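PDB 6WM6: extracellular solute-binding protein, family 5 from Chelativorans sp., which binds EDTA and other aminopolycarboxylates in the periplasm, probably to deliver them to an ABC transporter. Local coordinates for residues P44-D57 against P247-S260. Sequence-based numbering, arbitrary orientation.
With EDO (1,2-ethanediol), chain H; SO4 (sulfate ion), chain B.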
# COMPACT_ATOMS: atom_id res chain seq x y z
N PRO A 44 25.06 -0.37 15.28
CA PRO A 44 25.21 -1.79 15.64
C PRO A 44 26.64 -2.27 15.47
O PRO A 44 27.47 -1.62 14.84
CB PRO A 44 24.27 -2.51 14.67
CG PRO A 44 24.10 -1.60 13.53
CD PRO A 44 24.37 -0.19 13.99
N GLY A 45 26.90 -3.43 16.07
CA GLY A 45 28.13 -4.15 15.81
C GLY A 45 28.09 -4.82 14.46
O GLY A 45 27.10 -4.77 13.73
N LYS A 46 29.20 -5.47 14.12
CA LYS A 46 29.35 -6.15 12.84
C LYS A 46 29.15 -7.65 13.05
O LYS A 46 29.78 -8.25 13.94
CB LYS A 46 30.73 -5.88 12.24
CG LYS A 46 30.72 -5.39 10.79
CD LYS A 46 30.42 -3.89 10.68
CE LYS A 46 30.40 -3.45 9.21
NZ LYS A 46 30.22 -1.98 9.03
N GLY A 47 28.27 -8.24 12.25
CA GLY A 47 28.05 -9.67 12.24
C GLY A 47 26.70 -10.05 12.83
O GLY A 47 25.90 -9.22 13.26
N GLY A 48 26.45 -11.35 12.83
CA GLY A 48 25.21 -11.87 13.34
C GLY A 48 24.16 -12.07 12.28
O GLY A 48 24.41 -11.93 11.08
N GLU A 49 22.96 -12.42 12.72
CA GLU A 49 21.86 -12.71 11.81
C GLU A 49 20.56 -12.18 12.38
O GLU A 49 20.39 -12.10 13.60
CB GLU A 49 21.71 -14.22 11.55
CG GLU A 49 22.98 -14.92 11.09
CD GLU A 49 22.72 -16.34 10.59
OE1 GLU A 49 21.56 -16.79 10.69
OE2 GLU A 49 23.68 -16.98 10.10
N VAL A 50 19.64 -11.82 11.49
CA VAL A 50 18.28 -11.42 11.84
C VAL A 50 17.33 -12.21 10.93
O VAL A 50 17.58 -12.32 9.72
CB VAL A 50 18.06 -9.91 11.66
CG1 VAL A 50 16.56 -9.56 11.66
CG2 VAL A 50 18.82 -9.14 12.73
N THR A 51 16.26 -12.73 11.52
CA THR A 51 15.21 -13.42 10.79
C THR A 51 13.90 -12.66 10.93
O THR A 51 13.45 -12.39 12.05
CB THR A 51 15.06 -14.85 11.26
OG1 THR A 51 16.30 -15.56 11.04
CG2 THR A 51 13.98 -15.56 10.50
N PHE A 52 13.28 -12.35 9.80
CA PHE A 52 12.05 -11.56 9.69
C PHE A 52 10.97 -12.45 9.10
O PHE A 52 11.14 -13.02 8.02
CB PHE A 52 12.36 -10.37 8.78
CG PHE A 52 11.30 -9.30 8.67
CD1 PHE A 52 10.05 -9.57 8.15
CD2 PHE A 52 11.59 -7.99 9.04
CE1 PHE A 52 9.09 -8.54 8.04
CE2 PHE A 52 10.64 -6.99 8.92
CZ PHE A 52 9.41 -7.27 8.42
N ALA A 53 9.85 -12.57 9.80
CA ALA A 53 8.76 -13.42 9.33
C ALA A 53 7.96 -12.72 8.25
O ALA A 53 7.64 -11.54 8.38
CB ALA A 53 7.81 -13.75 10.49
N VAL A 54 7.61 -13.47 7.19
CA VAL A 54 6.71 -12.96 6.15
C VAL A 54 5.57 -13.95 5.96
O VAL A 54 5.72 -15.14 6.24
CB VAL A 54 7.44 -12.69 4.82
CG1 VAL A 54 8.54 -11.65 5.04
CG2 VAL A 54 8.01 -13.96 4.23
N THR A 55 4.43 -13.43 5.48
CA THR A 55 3.16 -14.14 5.52
C THR A 55 2.80 -14.84 4.21
O THR A 55 1.78 -15.54 4.17
CB THR A 55 2.02 -13.18 5.90
OG1 THR A 55 1.95 -12.12 4.94
CG2 THR A 55 2.25 -12.58 7.28
N ARG A 56 3.58 -14.66 3.14
CA ARG A 56 3.31 -15.32 1.87
C ARG A 56 4.57 -16.05 1.40
O ARG A 56 5.70 -15.61 1.68
CB ARG A 56 2.93 -14.32 0.77
CG ARG A 56 1.76 -13.40 1.08
CD ARG A 56 1.64 -12.35 -0.02
NE ARG A 56 0.54 -11.41 0.18
CZ ARG A 56 -0.69 -11.58 -0.31
NH1 ARG A 56 -0.99 -12.65 -1.02
NH2 ARG A 56 -1.62 -10.67 -0.07
N ASP A 57 4.38 -17.15 0.67
CA ASP A 57 5.48 -17.74 -0.07
C ASP A 57 5.86 -16.82 -1.22
O ASP A 57 5.10 -15.94 -1.62
CB ASP A 57 5.07 -19.12 -0.60
CG ASP A 57 6.25 -19.92 -1.17
OD1 ASP A 57 7.42 -19.63 -0.87
OD2 ASP A 57 5.99 -20.88 -1.94
N PRO A 247 26.45 -3.30 4.74
CA PRO A 247 25.54 -4.02 5.64
C PRO A 247 26.25 -4.45 6.92
O PRO A 247 27.48 -4.57 6.95
CB PRO A 247 25.16 -5.26 4.82
CG PRO A 247 26.35 -5.52 3.99
CD PRO A 247 26.90 -4.16 3.63
N TYR A 248 25.50 -4.68 7.98
CA TYR A 248 26.07 -5.09 9.26
C TYR A 248 25.91 -6.56 9.59
O TYR A 248 26.63 -7.05 10.47
CB TYR A 248 25.44 -4.27 10.40
CG TYR A 248 25.77 -2.81 10.36
CD1 TYR A 248 25.03 -1.91 9.62
CD2 TYR A 248 26.85 -2.31 11.09
CE1 TYR A 248 25.34 -0.57 9.60
CE2 TYR A 248 27.16 -0.96 11.06
CZ TYR A 248 26.39 -0.10 10.32
OH TYR A 248 26.68 1.25 10.28
N LEU A 249 25.00 -7.28 8.95
CA LEU A 249 24.70 -8.66 9.31
C LEU A 249 25.42 -9.64 8.40
O LEU A 249 25.65 -9.38 7.22
CB LEU A 249 23.20 -8.93 9.22
CG LEU A 249 22.32 -8.08 10.13
CD1 LEU A 249 20.88 -8.16 9.69
CD2 LEU A 249 22.47 -8.53 11.57
N ASP A 250 25.77 -10.79 8.97
CA ASP A 250 26.29 -11.89 8.16
C ASP A 250 25.18 -12.54 7.34
O ASP A 250 25.43 -12.98 6.22
CB ASP A 250 26.95 -12.94 9.05
CG ASP A 250 28.20 -12.43 9.72
OD1 ASP A 250 29.01 -11.78 9.04
OD2 ASP A 250 28.36 -12.67 10.93
N LYS A 251 23.97 -12.63 7.89
CA LYS A 251 22.83 -13.13 7.15
C LYS A 251 21.58 -12.38 7.57
O LYS A 251 21.39 -12.03 8.74
CB LYS A 251 22.60 -14.64 7.36
CG LYS A 251 23.80 -15.49 6.97
CD LYS A 251 23.40 -16.92 6.64
CE LYS A 251 24.64 -17.76 6.37
NZ LYS A 251 24.29 -19.13 5.87
N LEU A 252 20.73 -12.11 6.57
CA LEU A 252 19.39 -11.57 6.75
C LEU A 252 18.44 -12.60 6.15
O LEU A 252 18.59 -12.97 4.97
CB LEU A 252 19.25 -10.24 6.02
CG LEU A 252 17.84 -9.66 5.97
CD1 LEU A 252 17.29 -9.40 7.37
CD2 LEU A 252 17.86 -8.37 5.15
N LYS A 253 17.51 -13.10 6.95
CA LYS A 253 16.65 -14.19 6.55
C LYS A 253 15.19 -13.76 6.63
O LYS A 253 14.80 -13.01 7.54
CB LYS A 253 16.86 -15.42 7.46
CG LYS A 253 18.21 -16.09 7.24
CD LYS A 253 18.51 -17.13 8.29
CE LYS A 253 19.79 -17.86 7.92
NZ LYS A 253 20.19 -18.82 8.98
N PHE A 254 14.39 -14.23 5.67
CA PHE A 254 12.94 -14.05 5.69
C PHE A 254 12.32 -15.44 5.80
O PHE A 254 12.49 -16.26 4.90
CB PHE A 254 12.48 -13.30 4.45
CG PHE A 254 12.98 -11.90 4.39
CD1 PHE A 254 12.37 -10.90 5.13
CD2 PHE A 254 14.07 -11.58 3.61
CE1 PHE A 254 12.83 -9.60 5.09
CE2 PHE A 254 14.54 -10.26 3.55
CZ PHE A 254 13.93 -9.28 4.28
N ARG A 255 11.67 -15.70 6.93
CA ARG A 255 11.07 -16.99 7.21
C ARG A 255 9.58 -16.92 6.87
O ARG A 255 8.87 -16.05 7.36
CB ARG A 255 11.24 -17.31 8.69
CG ARG A 255 10.57 -18.61 9.14
CD ARG A 255 11.37 -19.84 8.79
NE ARG A 255 10.82 -21.01 9.47
CZ ARG A 255 10.08 -21.95 8.90
NH1 ARG A 255 9.79 -21.89 7.61
NH2 ARG A 255 9.63 -22.96 9.62
N ILE A 256 9.13 -17.85 6.04
CA ILE A 256 7.75 -17.87 5.58
C ILE A 256 6.88 -18.55 6.63
O ILE A 256 7.08 -19.73 6.93
CB ILE A 256 7.66 -18.57 4.21
CG1 ILE A 256 8.42 -17.72 3.18
CG2 ILE A 256 6.21 -18.76 3.80
CD1 ILE A 256 9.02 -18.51 2.05
N ILE A 257 5.93 -17.80 7.18
CA ILE A 257 4.94 -18.29 8.15
C ILE A 257 3.59 -17.79 7.64
O ILE A 257 3.19 -16.65 7.91
CB ILE A 257 5.21 -17.78 9.57
CG1 ILE A 257 6.61 -18.17 10.02
CG2 ILE A 257 4.16 -18.32 10.55
CD1 ILE A 257 7.00 -17.63 11.39
N THR A 258 2.88 -18.65 6.90
CA THR A 258 1.65 -18.22 6.23
C THR A 258 0.51 -17.98 7.21
O THR A 258 -0.40 -17.19 6.91
CB THR A 258 1.24 -19.26 5.18
OG1 THR A 258 1.18 -20.56 5.79
CG2 THR A 258 2.24 -19.28 4.02
N ASP A 259 0.53 -18.64 8.36
CA ASP A 259 -0.50 -18.46 9.40
C ASP A 259 -0.06 -17.29 10.27
O ASP A 259 0.70 -17.45 11.23
CB ASP A 259 -0.66 -19.74 10.20
CG ASP A 259 -1.77 -19.65 11.23
OD1 ASP A 259 -2.43 -18.59 11.32
OD2 ASP A 259 -1.99 -20.64 11.95
N SER A 260 -0.54 -16.09 9.94
CA SER A 260 -0.05 -14.89 10.62
C SER A 260 -0.33 -14.91 12.11
O SER A 260 0.32 -14.17 12.86
CB SER A 260 -0.66 -13.63 9.99
OG SER A 260 -1.94 -13.35 10.54
C1 EDO H . 5.48 -9.24 6.24
O1 EDO H . 4.56 -10.21 5.69
C2 EDO H . 5.93 -8.27 5.16
O2 EDO H . 5.08 -7.11 5.14
S SO4 B . -0.87 -6.12 -0.06
O1 SO4 B . 0.54 -5.71 -0.01
O2 SO4 B . -1.00 -7.45 0.51
O3 SO4 B . -1.70 -5.16 0.71
O4 SO4 B . -1.30 -6.14 -1.45
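G48 O accepts two backbone N-H groups, from D250 N at 2.8 Å and from K251 N at 3.3 Å. The pair opens a parallel ladder between strands 49-54 and 251-256. These are neighbours in a four-stranded mixed sheet of this family 5 solute-binding protein. The other edge of strand 49-54 is bonded at T51 and A53 to D273 and V274. Alternating bonds continue down to I257 N on V54 O, 2.8 Å. Before the ladder, D250 OD2 takes G48 N from above its carboxylate plane. At G47 and G48 the backbone angles would press a side chain against the preceding carbonyl. Y248 lies beyond. P44 CG sits over the face of its ring, 3.8 Å from the centroid, a CH-pi contact, and K46 NZ makes an off-centre cation-pi contact.

E49, T51 and A53 share one face of the sheet with K251, K253 and R255. E49 OE1 meets K253 NZ at 3.0 Å on its syn side, a salt bridge, while OE2 lies along the K251 chain. K251 NZ itself pairs with E225 of strand 222-228. A glutamine at E49 would probably leave the K253 ammonium without its countercharge.

The other face is apolar. V50 CG2 touches CD1 of L249, in the loop before strand 251-256. F52 has CG anti to the backbone N (chi1 -172°). Its ring meets that of F254 obliquely, planes at 57°, and also touches W559. F52 CB packs 3.7 Å from F254 CD1.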